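Local coordinates for protein type III effector HopU1 (Pseudomonas syringae pv. tomato, PDB 3U0J) that acts as a type III effector ADP-ribosyltransferase aimed at plant immunity, probably moving ADP-ribose from NAD+ onto arginine side chains of its RNA-binding target, at residues 200-205 and 229-234; 96-101 and 118-123; 180-185 and 218-223; 92-97 and 148-153. All coordinates share one frame; numbering follows the deposited sequence.

Contact 1 of 4, residues 200-205 and 229-234; sequences TTRIKD and DISGSS
Arg202, just past the end of strand 199-201, forms a salt bridge with Asp229 at the end of strand 227-229; these are the two outer strands of a small antiparallel sheet, and an Asx turn begun by the same Asp229 shapes the loop that follows. The two charged groups do not meet flat. Their side chains cross at about a right angle, and the guanidinium and carboxylate planes stand 86° apart, so the paired, two-pronged arginine-carboxylate geometry is absent. One nitrogen does most of the work: Arg202 NH2 lies 3.0 Å from Asp229 OD2, at an N-H...O angle of 137° that makes the bond weak. The arginine gets there by a bend at its third torsion (chi3 -80°). Asp229 OD1 is engaged within its own segment, accepting from both the backbone N and the hydroxyl of Ser231.

Across the sheet, Arg202 and Asp229 both lean on Ile242 of the central strand 241-243. Thr201 OG1 closes an ST turn by accepting from Ile203 N, and it also bonds to Glu239 O. The Ser-Thr-Thr of strand 199-201 resembles the Ser-Thr-Ser motif of arginine-specific ADP-ribosyltransferases, and Glu239 and Glu241 are spaced as in their Glu-x-Glu motif, which would place the salt bridge beside the probable active-site framework. Ser231 OG reaches Asp229 OD1 at 2.8 Å on the carboxylate's syn side, tilted somewhat out of its plane.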
loop_
_atom_site.group_PDB
_atom_site.type_symbol
_atom_site.label_atom_id
_atom_site.label_comp_id
_atom_site.label_asym_id
_atom_site.label_seq_id
_atom_site.Cartn_x
_atom_site.Cartn_y
_atom_site.Cartn_z
ATOM N N THR A 200 3.758 3.914 -3.555
ATOM C CA THR A 200 4.509 4.825 -4.404
ATOM C C THR A 200 5.954 4.874 -3.931
ATOM O O THR A 200 6.262 4.397 -2.839
ATOM C CB THR A 200 3.903 6.250 -4.354
ATOM O OG1 THR A 200 4.193 6.861 -3.083
ATOM C CG2 THR A 200 2.378 6.209 -4.577
ATOM N N THR A 201 6.844 5.446 -4.731
ATOM C CA THR A 201 8.236 5.523 -4.303
ATOM C C THR A 201 8.796 6.924 -4.472
ATOM O O THR A 201 8.460 7.615 -5.419
ATOM C CB THR A 201 9.119 4.518 -5.051
ATOM O OG1 THR A 201 10.462 4.636 -4.583
ATOM C CG2 THR A 201 9.107 4.824 -6.504
ATOM N N ARG A 202 9.643 7.343 -3.540
ATOM C CA ARG A 202 10.322 8.630 -3.661
ATOM C C ARG A 202 11.369 8.660 -4.786
ATOM O O ARG A 202 11.711 9.723 -5.305
ATOM C CB ARG A 202 10.996 8.984 -2.348
ATOM C CG ARG A 202 10.105 9.699 -1.374
ATOM C CD ARG A 202 10.868 9.984 -0.087
ATOM N NE ARG A 202 10.906 8.792 0.747
ATOM C CZ ARG A 202 11.011 8.815 2.072
ATOM N NH1 ARG A 202 11.105 9.986 2.705
ATOM N NH2 ARG A 202 11.015 7.672 2.759
ATOM N N ILE A 203 11.869 7.488 -5.155
ATOM C CA ILE A 203 12.963 7.390 -6.100
ATOM C C ILE A 203 12.477 7.130 -7.533
ATOM O O ILE A 203 11.959 6.045 -7.842
ATOM C CB ILE A 203 13.920 6.266 -5.680
ATOM C CG1 ILE A 203 14.171 6.309 -4.164
ATOM C CG2 ILE A 203 15.214 6.352 -6.458
ATOM C CD1 ILE A 203 14.713 4.975 -3.583
ATOM N N LYS A 204 12.663 8.124 -8.404
ATOM C CA LYS A 204 12.284 7.994 -9.802
ATOM C C LYS A 204 12.726 6.663 -10.402
ATOM O O LYS A 204 11.946 5.996 -11.074
ATOM C CB LYS A 204 12.825 9.152 -10.634
ATOM C CG LYS A 204 11.787 10.202 -10.933
ATOM C CD LYS A 204 12.323 11.361 -11.775
ATOM C CE LYS A 204 12.135 11.114 -13.268
ATOM N NZ LYS A 204 12.498 12.320 -14.097
ATOM N N ASP A 205 13.967 6.261 -10.163
ATOM C CA ASP A 205 14.436 5.017 -10.766
ATOM C C ASP A 205 13.605 3.808 -10.369
ATOM O O ASP A 205 13.423 2.882 -11.163
ATOM C CB ASP A 205 15.909 4.767 -10.456
ATOM C CG ASP A 205 16.828 5.593 -11.335
ATOM O OD1 ASP A 205 16.316 6.240 -12.281
ATOM O OD2 ASP A 205 18.055 5.605 -11.084
ATOM N N ASP A 229 5.035 7.394 5.257
ATOM C CA ASP A 229 6.349 6.853 4.998
ATOM C C ASP A 229 6.494 5.619 5.869
ATOM O O ASP A 229 6.669 5.720 7.081
ATOM C CB ASP A 229 7.421 7.871 5.322
ATOM C CG ASP A 229 8.804 7.318 5.154
ATOM O OD1 ASP A 229 8.904 6.146 4.741
ATOM O OD2 ASP A 229 9.790 8.049 5.433
ATOM N N ILE A 230 6.393 4.459 5.230
ATOM C CA ILE A 230 6.411 3.171 5.892
ATOM C C ILE A 230 7.748 2.452 5.675
ATOM O O ILE A 230 7.892 1.258 5.967
ATOM C CB ILE A 230 5.327 2.279 5.289
ATOM C CG1 ILE A 230 5.604 2.086 3.788
ATOM C CG2 ILE A 230 3.933 2.869 5.552
ATOM C CD1 ILE A 230 4.862 0.964 3.169
ATOM N N SER A 231 8.724 3.168 5.138
ATOM C CA SER A 231 10.005 2.543 4.858
ATOM C C SER A 231 10.583 1.836 6.088
ATOM O O SER A 231 11.308 0.863 5.956
ATOM C CB SER A 231 10.991 3.563 4.310
ATOM O OG SER A 231 11.159 4.621 5.227
ATOM N N GLY A 232 10.248 2.309 7.280
ATOM C CA GLY A 232 10.742 1.673 8.494
ATOM C C GLY A 232 10.205 0.270 8.744
ATOM O O GLY A 232 10.904 -0.579 9.278
ATOM N N SER A 233 8.960 0.041 8.344
ATOM C CA SER A 233 8.279 -1.229 8.535
ATOM C C SER A 233 8.286 -2.100 7.303
ATOM O O SER A 233 7.920 -3.265 7.371
ATOM C CB SER A 233 6.823 -0.959 8.855
ATOM O OG SER A 233 6.690 -0.562 10.195
ATOM N N SER A 234 8.645 -1.513 6.166
ATOM C CA SER A 234 8.607 -2.214 4.892
ATOM C C SER A 234 9.608 -3.368 4.830
ATOM O O SER A 234 10.678 -3.307 5.437
ATOM C CB SER A 234 8.868 -1.240 3.756
ATOM O OG SER A 234 8.737 -1.914 2.513
#

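Contact 2 of 4, residues 96-101 and 118-123; sequences YMHTAQ and REVNNY
His98 and Asn121 meet between helix 89-99 and helix 116-126, and the histidine can be followed outward as a worked example of a buried polar ring. From CB the ring swings opposite the backbone N (chi1 -160°), which carries it across to the second helix. Its CG rests against Leu151 of helix 145-162. On one side of the ring ND1 is hydrogen-bonded to His147 NE2, and the two imidazoles meet with their planes only about 20° apart. Farther out, CE1 comes within 4.1 Å of Val120 CG1, which lies at the ring edge near its plane. NE2, also at that rim, lies 3.4 Å from Asn121 OD1, an approach made in the plane of the imidazole although the amide itself is turned 61° from it.

A water then closes the gap: it sits 3.1 Å from His98 NE2 and accepts from Asn121 ND2 at 2.8 Å. His98 thus has a partner at each ring nitrogen, which should hold its rotation. A second water, nearer the surface, accepts from Arg118 NE at 3.0 Å and only weakly from Gln101 NE2. The ring as a whole is wedged between helices 116-126 and 145-162, with Phe197 meeting it edge-to-face from the chain between strands 192-194 and 199-201.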
loop_
_atom_site.group_PDB
_atom_site.type_symbol
_atom_site.label_atom_id
_atom_site.label_comp_id
_atom_site.label_asym_id
_atom_site.label_seq_id
_atom_site.Cartn_x
_atom_site.Cartn_y
_atom_site.Cartn_z
ATOM N N TYR A 96 4.499 -4.453 7.114
ATOM C CA TYR A 96 5.471 -5.424 6.621
ATOM C C TYR A 96 4.797 -6.464 5.729
ATOM O O TYR A 96 5.193 -6.649 4.581
ATOM C CB TYR A 96 6.185 -6.113 7.785
ATOM C CG TYR A 96 7.310 -7.041 7.371
ATOM C CD1 TYR A 96 7.051 -8.346 6.976
ATOM C CD2 TYR A 96 8.634 -6.620 7.402
ATOM C CE1 TYR A 96 8.083 -9.208 6.606
ATOM C CE2 TYR A 96 9.670 -7.465 7.042
ATOM C CZ TYR A 96 9.399 -8.757 6.642
ATOM O OH TYR A 96 10.434 -9.603 6.268
ATOM N N MET A 97 3.770 -7.128 6.259
ATOM C CA MET A 97 3.119 -8.227 5.556
ATOM C C MET A 97 2.484 -7.751 4.261
ATOM O O MET A 97 2.437 -8.494 3.282
ATOM C CB MET A 97 2.075 -8.905 6.434
ATOM C CG MET A 97 2.677 -9.751 7.531
ATOM S SD MET A 97 1.437 -10.442 8.632
ATOM C CE MET A 97 2.216 -12.019 8.872
ATOM N N HIS A 98 2.026 -6.507 4.238
ATOM C CA HIS A 98 1.441 -5.956 3.016
ATOM C C HIS A 98 2.486 -5.630 1.931
ATOM O O HIS A 98 2.163 -5.646 0.738
ATOM C CB HIS A 98 0.615 -4.721 3.343
ATOM C CG HIS A 98 -0.378 -4.356 2.287
ATOM N ND1 HIS A 98 -1.626 -4.933 2.212
ATOM C CD2 HIS A 98 -0.316 -3.456 1.275
ATOM C CE1 HIS A 98 -2.290 -4.411 1.192
ATOM N NE2 HIS A 98 -1.521 -3.507 0.614
ATOM N N THR A 99 3.725 -5.334 2.333
ATOM C CA THR A 99 4.767 -4.959 1.377
ATOM C C THR A 99 5.550 -6.176 0.903
ATOM O O THR A 99 6.464 -6.063 0.075
ATOM C CB THR A 99 5.780 -3.971 1.989
ATOM O OG1 THR A 99 6.476 -4.588 3.086
ATOM C CG2 THR A 99 5.092 -2.713 2.450
ATOM N N ALA A 100 5.191 -7.337 1.440
ATOM C CA ALA A 100 5.932 -8.560 1.174
ATOM C C ALA A 100 5.265 -9.394 0.103
ATOM O O ALA A 100 4.126 -9.158 -0.277
ATOM C CB ALA A 100 6.084 -9.383 2.450
ATOM N N GLN A 101 5.981 -10.407 -0.352
ATOM C CA GLN A 101 5.502 -11.242 -1.431
ATOM C C GLN A 101 5.341 -12.660 -0.908
ATOM O O GLN A 101 5.057 -13.559 -1.692
ATOM C CB GLN A 101 6.535 -11.234 -2.553
ATOM C CG GLN A 101 6.005 -10.919 -3.929
ATOM C CD GLN A 101 5.576 -9.453 -4.108
ATOM O OE1 GLN A 101 6.174 -8.525 -3.538
ATOM N NE2 GLN A 101 4.538 -9.246 -4.927
ATOM N N ARG A 118 -2.176 -8.426 -2.770
ATOM C CA ARG A 118 -2.987 -8.472 -3.975
ATOM C C ARG A 118 -4.425 -8.889 -3.708
ATOM O O ARG A 118 -5.340 -8.321 -4.263
ATOM C CB ARG A 118 -2.367 -9.392 -5.019
ATOM C CG ARG A 118 -2.942 -9.195 -6.410
ATOM C CD ARG A 118 -2.158 -10.012 -7.378
ATOM N NE ARG A 118 -0.783 -9.541 -7.528
ATOM C CZ ARG A 118 -0.461 -8.403 -8.136
ATOM N NH1 ARG A 118 -1.424 -7.603 -8.606
ATOM N NH2 ARG A 118 0.818 -8.054 -8.263
ATOM N N GLU A 119 -4.621 -9.881 -2.849
ATOM C CA GLU A 119 -5.967 -10.321 -2.521
ATOM C C GLU A 119 -6.722 -9.175 -1.873
ATOM O O GLU A 119 -7.890 -8.940 -2.182
ATOM C CB GLU A 119 -5.930 -11.535 -1.599
ATOM C CG GLU A 119 -7.294 -12.036 -1.168
ATOM C CD GLU A 119 -7.220 -13.299 -0.322
ATOM O OE1 GLU A 119 -6.093 -13.749 -0.007
ATOM O OE2 GLU A 119 -8.300 -13.850 0.023
ATOM N N VAL A 120 -6.037 -8.442 -0.993
ATOM C CA VAL A 120 -6.650 -7.335 -0.259
ATOM C C VAL A 120 -6.952 -6.158 -1.166
ATOM O O VAL A 120 -8.073 -5.668 -1.201
ATOM C CB VAL A 120 -5.774 -6.887 0.932
ATOM C CG1 VAL A 120 -6.205 -5.511 1.431
ATOM C CG2 VAL A 120 -5.861 -7.909 2.044
ATOM N N ASN A 121 -5.947 -5.719 -1.913
ATOM C CA ASN A 121 -6.115 -4.620 -2.858
ATOM C C ASN A 121 -7.235 -4.929 -3.826
ATOM O O ASN A 121 -8.139 -4.114 -4.005
ATOM C CB ASN A 121 -4.820 -4.352 -3.621
ATOM C CG ASN A 121 -3.789 -3.630 -2.780
ATOM O OD1 ASN A 121 -4.068 -3.215 -1.658
ATOM N ND2 ASN A 121 -2.595 -3.477 -3.318
ATOM N N ASN A 122 -7.194 -6.119 -4.426
ATOM C CA ASN A 122 -8.236 -6.523 -5.351
ATOM C C ASN A 122 -9.620 -6.519 -4.708
ATOM O O ASN A 122 -10.590 -6.035 -5.306
ATOM C CB ASN A 122 -7.914 -7.874 -5.986
ATOM C CG ASN A 122 -7.065 -7.727 -7.232
ATOM O OD1 ASN A 122 -6.542 -6.653 -7.499
ATOM N ND2 ASN A 122 -6.928 -8.796 -7.999
ATOM N N TYR A 123 -9.702 -7.058 -3.494
ATOM C CA TYR A 123 -10.938 -7.034 -2.718
ATOM C C TYR A 123 -11.465 -5.602 -2.556
ATOM O O TYR A 123 -12.602 -5.313 -2.873
ATOM C CB TYR A 123 -10.741 -7.674 -1.336
ATOM C CG TYR A 123 -11.864 -7.328 -0.396
ATOM C CD1 TYR A 123 -11.771 -6.231 0.457
ATOM C CD2 TYR A 123 -13.038 -8.065 -0.385
ATOM C CE1 TYR A 123 -12.809 -5.898 1.313
ATOM C CE2 TYR A 123 -14.085 -7.737 0.460
ATOM C CZ TYR A 123 -13.967 -6.655 1.306
ATOM O OH TYR A 123 -15.014 -6.321 2.137
HETATM O O HOH W 1 -0.682 -1.916 -1.907
HETATM O O HOH W 2 1.939 -10.596 -6.758
#

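Contact 3 of 4, residues 180-185 and 218-223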
loop_
_atom_site.group_PDB
_atom_site.type_symbol
_atom_site.label_atom_id
_atom_site.label_comp_id
_atom_site.label_asym_id
_atom_site.label_seq_id
_atom_site.Cartn_x
_atom_site.Cartn_y
_atom_site.Cartn_z
ATOM N N ALA A 180 -5.653 4.892 -22.825
ATOM C CA ALA A 180 -6.787 5.677 -23.296
ATOM C C ALA A 180 -7.681 6.179 -22.148
ATOM O O ALA A 180 -8.158 7.334 -22.157
ATOM C CB ALA A 180 -7.596 4.861 -24.284
ATOM N N ARG A 181 -7.908 5.321 -21.156
ATOM C CA ARG A 181 -8.754 5.718 -20.046
ATOM C C ARG A 181 -8.159 6.911 -19.318
ATOM O O ARG A 181 -8.873 7.850 -18.962
ATOM C CB ARG A 181 -8.971 4.571 -19.071
ATOM C CG ARG A 181 -9.890 4.935 -17.926
ATOM C CD ARG A 181 -9.897 3.833 -16.907
ATOM N NE ARG A 181 -10.501 2.627 -17.466
ATOM C CZ ARG A 181 -10.110 1.389 -17.168
ATOM N NH1 ARG A 181 -9.090 1.194 -16.324
ATOM N NH2 ARG A 181 -10.728 0.344 -17.727
ATOM N N LEU A 182 -6.852 6.872 -19.091
ATOM C CA LEU A 182 -6.214 7.934 -18.333
ATOM C C LEU A 182 -6.274 9.238 -19.100
ATOM O O LEU A 182 -6.624 10.279 -18.533
ATOM C CB LEU A 182 -4.777 7.571 -17.987
ATOM C CG LEU A 182 -4.748 6.422 -16.990
ATOM C CD1 LEU A 182 -3.362 5.869 -16.774
ATOM C CD2 LEU A 182 -5.349 6.899 -15.683
ATOM N N TYR A 183 -5.938 9.194 -20.389
ATOM C CA TYR A 183 -6.024 10.405 -21.199
ATOM C C TYR A 183 -7.459 10.887 -21.162
ATOM O O TYR A 183 -7.716 12.075 -21.031
ATOM C CB TYR A 183 -5.573 10.168 -22.630
ATOM C CG TYR A 183 -4.075 10.254 -22.841
ATOM C CD1 TYR A 183 -3.407 11.466 -22.762
ATOM C CD2 TYR A 183 -3.336 9.126 -23.138
ATOM C CE1 TYR A 183 -2.047 11.543 -22.962
ATOM C CE2 TYR A 183 -1.985 9.190 -23.340
ATOM C CZ TYR A 183 -1.344 10.396 -23.248
ATOM O OH TYR A 183 0.014 10.445 -23.452
ATOM N N HIS A 184 -8.400 9.953 -21.220
ATOM C CA HIS A 184 -9.798 10.337 -21.104
ATOM C C HIS A 184 -10.141 11.044 -19.785
ATOM O O HIS A 184 -10.802 12.079 -19.776
ATOM C CB HIS A 184 -10.706 9.134 -21.306
ATOM C CG HIS A 184 -12.157 9.482 -21.268
ATOM N ND1 HIS A 184 -12.758 10.251 -22.243
ATOM C CD2 HIS A 184 -13.124 9.187 -20.367
ATOM C CE1 HIS A 184 -14.038 10.405 -21.946
ATOM N NE2 HIS A 184 -14.286 9.765 -20.816
ATOM N N LEU A 185 -9.706 10.468 -18.672
ATOM C CA LEU A 185 -9.957 11.061 -17.367
ATOM C C LEU A 185 -9.418 12.479 -17.352
ATOM O O LEU A 185 -10.096 13.422 -16.916
ATOM C CB LEU A 185 -9.284 10.229 -16.279
ATOM C CG LEU A 185 -10.132 9.336 -15.370
ATOM C CD1 LEU A 185 -11.477 9.073 -15.967
ATOM C CD2 LEU A 185 -9.425 8.023 -15.055
ATOM N N ILE A 218 3.636 3.119 -18.251
ATOM C CA ILE A 218 2.858 4.230 -17.701
ATOM C C ILE A 218 3.487 4.771 -16.419
ATOM O O ILE A 218 3.621 4.049 -15.436
ATOM C CB ILE A 218 1.423 3.793 -17.419
ATOM C CG1 ILE A 218 0.780 3.296 -18.723
ATOM C CG2 ILE A 218 0.631 4.926 -16.793
ATOM C CD1 ILE A 218 -0.538 2.565 -18.516
ATOM N N ALA A 219 3.900 6.031 -16.431
ATOM C CA ALA A 219 4.491 6.626 -15.235
ATOM C C ALA A 219 3.536 7.605 -14.583
ATOM O O ALA A 219 2.845 8.358 -15.267
ATOM C CB ALA A 219 5.810 7.324 -15.561
ATOM N N PHE A 220 3.510 7.599 -13.259
ATOM C CA PHE A 220 2.715 8.556 -12.516
ATOM C C PHE A 220 3.628 9.426 -11.685
ATOM O O PHE A 220 4.412 8.929 -10.873
ATOM C CB PHE A 220 1.738 7.841 -11.594
ATOM C CG PHE A 220 0.606 7.185 -12.307
ATOM C CD1 PHE A 220 -0.548 7.877 -12.579
ATOM C CD2 PHE A 220 0.691 5.866 -12.708
ATOM C CE1 PHE A 220 -1.609 7.264 -13.241
ATOM C CE2 PHE A 220 -0.377 5.253 -13.367
ATOM C CZ PHE A 220 -1.526 5.960 -13.626
ATOM N N GLN A 221 3.537 10.732 -11.888
ATOM C CA GLN A 221 4.286 11.646 -11.060
ATOM C C GLN A 221 3.298 12.321 -10.161
ATOM O O GLN A 221 2.507 13.148 -10.605
ATOM C CB GLN A 221 5.001 12.673 -11.902
ATOM C CG GLN A 221 5.729 13.695 -11.073
ATOM C CD GLN A 221 6.394 14.721 -11.940
ATOM O OE1 GLN A 221 7.209 14.382 -12.807
ATOM N NE2 GLN A 221 6.050 15.987 -11.725
ATOM N N ILE A 222 3.335 11.945 -8.892
ATOM C CA ILE A 222 2.309 12.327 -7.936
ATOM C C ILE A 222 2.885 13.276 -6.904
ATOM O O ILE A 222 3.954 13.028 -6.338
ATOM C CB ILE A 222 1.810 11.085 -7.211
ATOM C CG1 ILE A 222 1.534 9.981 -8.226
ATOM C CG2 ILE A 222 0.610 11.401 -6.371
ATOM C CD1 ILE A 222 1.092 8.689 -7.603
ATOM N N SER A 223 2.197 14.383 -6.675
ATOM C CA SER A 223 2.569 15.238 -5.569
ATOM C C SER A 223 1.508 15.094 -4.483
ATOM O O SER A 223 0.303 15.243 -4.731
ATOM C CB SER A 223 2.740 16.688 -6.010
ATOM O OG SER A 223 1.493 17.262 -6.323
#
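A helix laid against a beta sheet sets the frame here: Leu182 of helix 176-188 reaches down to Ile218 and Phe220 on strand 218-224. A single methyl makes the whole contact. Leu182 CD1 stands 3.6 Å from Phe220 CZ and 4.1 Å from Ile218 CG2, so it touches both residues. The leucine and the phenylalanine advance from opposite directions, the methyl meeting the far end of the ring at a slant, with Phe220 CE1 a little farther off at 4.2 Å. Ile218 presents its CG2 branch, the one that lies opposite the backbone N, while its CG1 arm lies beside that nitrogen.

Strand 218-224 belongs to the five-stranded mixed sheet of the ADP-ribosyltransferase fold, where it runs between strands 167-172 and 263-269. Residues two apart on a strand share a face, which is why Ile218 and Phe220 can serve one leucine together. Helix 176-188 follows the edge strand 167-172 and leads to the opposite edge, strand 192-194, and on its way it packs on the strands between: Leu182 also lies on Phe265 of strand 263-269, and Tyr183 OH is hydrogen-bonded to His263 ND1. Backbone bonds tie Phe220 to Arg170, whose position in the first strand is consistent with the arginine of the family's R-S-E signature. Other neighbours of the Phe220 ring include Tyr192, whose plane lies about 35° from its own, Leu267 and Ile172, and the side chain of Arg170.

Contact 4 of 4, residues 92-97 and 148-153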
loop_
_atom_site.group_PDB
_atom_site.type_symbol
_atom_site.label_atom_id
_atom_site.label_comp_id
_atom_site.label_asym_id
_atom_site.label_seq_id
_atom_site.Cartn_x
_atom_site.Cartn_y
_atom_site.Cartn_z
ATOM N N CYS A 92 3.075 -2.366 12.679
ATOM C CA CYS A 92 4.295 -2.578 11.904
ATOM C C CYS A 92 4.157 -3.838 11.066
ATOM O O CYS A 92 4.440 -3.827 9.875
ATOM C CB CYS A 92 5.510 -2.674 12.815
ATOM S SG CYS A 92 5.846 -1.128 13.637
ATOM N N SER A 93 3.697 -4.912 11.704
ATOM C CA SER A 93 3.537 -6.211 11.048
ATOM C C SER A 93 2.576 -6.148 9.859
ATOM O O SER A 93 2.808 -6.777 8.826
ATOM C CB SER A 93 3.061 -7.272 12.054
ATOM O OG SER A 93 3.960 -7.381 13.140
ATOM N N ALA A 94 1.490 -5.398 10.012
ATOM C CA ALA A 94 0.533 -5.261 8.939
ATOM C C ALA A 94 1.222 -4.553 7.768
ATOM O O ALA A 94 1.086 -4.968 6.618
ATOM C CB ALA A 94 -0.671 -4.515 9.402
ATOM N N ILE A 95 1.990 -3.503 8.039
ATOM C CA ILE A 95 2.687 -2.851 6.935
ATOM C C ILE A 95 3.666 -3.831 6.290
ATOM O O ILE A 95 3.670 -4.016 5.074
ATOM C CB ILE A 95 3.482 -1.648 7.391
ATOM C CG1 ILE A 95 2.563 -0.510 7.803
ATOM C CG2 ILE A 95 4.414 -1.203 6.289
ATOM C CD1 ILE A 95 3.313 0.567 8.540
ATOM N N TYR A 96 4.499 -4.453 7.114
ATOM C CA TYR A 96 5.471 -5.424 6.621
ATOM C C TYR A 96 4.797 -6.464 5.729
ATOM O O TYR A 96 5.193 -6.649 4.581
ATOM C CB TYR A 96 6.185 -6.113 7.785
ATOM C CG TYR A 96 7.310 -7.041 7.371
ATOM C CD1 TYR A 96 7.051 -8.346 6.976
ATOM C CD2 TYR A 96 8.634 -6.620 7.402
ATOM C CE1 TYR A 96 8.083 -9.208 6.606
ATOM C CE2 TYR A 96 9.670 -7.465 7.042
ATOM C CZ TYR A 96 9.399 -8.757 6.642
ATOM O OH TYR A 96 10.434 -9.603 6.268
ATOM N N MET A 97 3.770 -7.128 6.259
ATOM C CA MET A 97 3.119 -8.227 5.556
ATOM C C MET A 97 2.484 -7.751 4.261
ATOM O O MET A 97 2.437 -8.494 3.282
ATOM C CB MET A 97 2.075 -8.905 6.434
ATOM C CG MET A 97 2.677 -9.751 7.531
ATOM S SD MET A 97 1.437 -10.442 8.632
ATOM C CE MET A 97 2.216 -12.019 8.872
ATOM N N ILE A 148 -7.195 -5.071 6.958
ATOM C CA ILE A 148 -7.487 -3.795 6.339
ATOM C C ILE A 148 -7.462 -2.737 7.421
ATOM O O ILE A 148 -6.877 -1.665 7.247
ATOM C CB ILE A 148 -8.838 -3.798 5.615
ATOM C CG1 ILE A 148 -8.749 -4.685 4.369
ATOM C CG2 ILE A 148 -9.204 -2.401 5.227
ATOM C CD1 ILE A 148 -10.069 -4.995 3.711
ATOM N N LYS A 149 -8.067 -3.072 8.557
ATOM C CA LYS A 149 -8.192 -2.125 9.644
ATOM C C LYS A 149 -6.827 -1.861 10.239
ATOM O O LYS A 149 -6.477 -0.718 10.495
ATOM C CB LYS A 149 -9.196 -2.599 10.706
ATOM C CG LYS A 149 -10.602 -2.877 10.164
ATOM C CD LYS A 149 -11.655 -2.882 11.270
ATOM C CE LYS A 149 -11.322 -3.876 12.396
ATOM N NZ LYS A 149 -12.256 -3.762 13.565
ATOM N N MET A 150 -6.037 -2.909 10.438
ATOM C CA MET A 150 -4.742 -2.723 11.066
ATOM C C MET A 150 -3.870 -1.828 10.200
ATOM O O MET A 150 -3.226 -0.914 10.717
ATOM C CB MET A 150 -4.057 -4.056 11.370
ATOM C CG MET A 150 -3.124 -4.011 12.600
ATOM S SD MET A 150 -3.769 -3.217 14.100
ATOM C CE MET A 150 -2.220 -2.843 14.802
ATOM N N LEU A 151 -3.872 -2.060 8.885
ATOM C CA LEU A 151 -3.040 -1.264 7.976
ATOM C C LEU A 151 -3.503 0.192 7.976
ATOM O O LEU A 151 -2.686 1.119 8.042
ATOM C CB LEU A 151 -3.087 -1.813 6.555
ATOM C CG LEU A 151 -1.778 -1.869 5.755
ATOM C CD1 LEU A 151 -2.031 -1.640 4.285
ATOM C CD2 LEU A 151 -0.734 -0.908 6.251
ATOM N N SER A 152 -4.816 0.398 7.911
ATOM C CA SER A 152 -5.337 1.749 7.980
ATOM C C SER A 152 -4.843 2.444 9.246
ATOM O O SER A 152 -4.313 3.543 9.188
ATOM C CB SER A 152 -6.857 1.746 7.934
ATOM O OG SER A 152 -7.335 1.295 6.683
ATOM N N SER A 153 -5.003 1.792 10.389
ATOM C CA SER A 153 -4.545 2.376 11.645
ATOM C C SER A 153 -3.061 2.706 11.574
ATOM O O SER A 153 -2.644 3.777 11.993
ATOM C CB SER A 153 -4.819 1.443 12.827
ATOM O OG SER A 153 -4.394 2.021 14.052
#
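Helices 89-99 and 145-162 cross steeply where residues 92-97 pass residues 148-153: the local axes approach to 8.4 Å and make an angle of -106°. The closest backbone point is Ala94 against Leu151, whose CA atoms are 5.4 Å apart. So near an approach is possible because Ala94 offers nothing larger than a methyl at the crossing. Ala94 CB lies 3.9 Å from Met150 CB and 4.1 Å from Leu151 N, which means that it rests on the backbone of the other helix as well as on a side chain.

Next to this point Ile95 and Leu151 cross at about a right angle. Leu151 CD2 touches Ile95 CG1 at 3.7 Å and comes almost as near to Ile95 CA, so the leucine lies against both side chain and main chain. Met150 has its CG opposite the backbone N and bends at its second torsion (chi2 47°), turning the thioether toward Glu90 and Glu91, where it also packs on Phe47 of helix 41-52.

Lys149 forms salt bridges with Asp43 and Asp138, whereas Ser153 OG is hydrogen-bonded to Glu91, one residue before segment 92-97, adding a polar tie between the same two helices. Between residues 92-97 and 148-153 themselves the contact is apolar and buried, so it should depend on close fit and exclusion of water, with the Ser153-Glu91 bond at its margin.

How the contacts relate
Helix 89-99 is the hub of the arrangement. It serves contact 2 and contact 4, whose centres are 10 Å apart, and their partner helices 116-126 and 145-162 follow one another in the chain. Both contacts start from the same stretch and close before contacts 3 and 1 open. The same helix packs against the loop 229-234 of contact 1, through Ile95 and Thr99, so a helical lobe is fastened to the small sheet at whose central strand the probable Glu-x-Glu motif ends. Contact 3 lies about 28 Å from contact 4 between centres, yet reaches contact 1 where Thr200 meets Ile222. Contacts 1 and 3 alternate along the sequence, consistent with the two sheets belonging to one transferase domain.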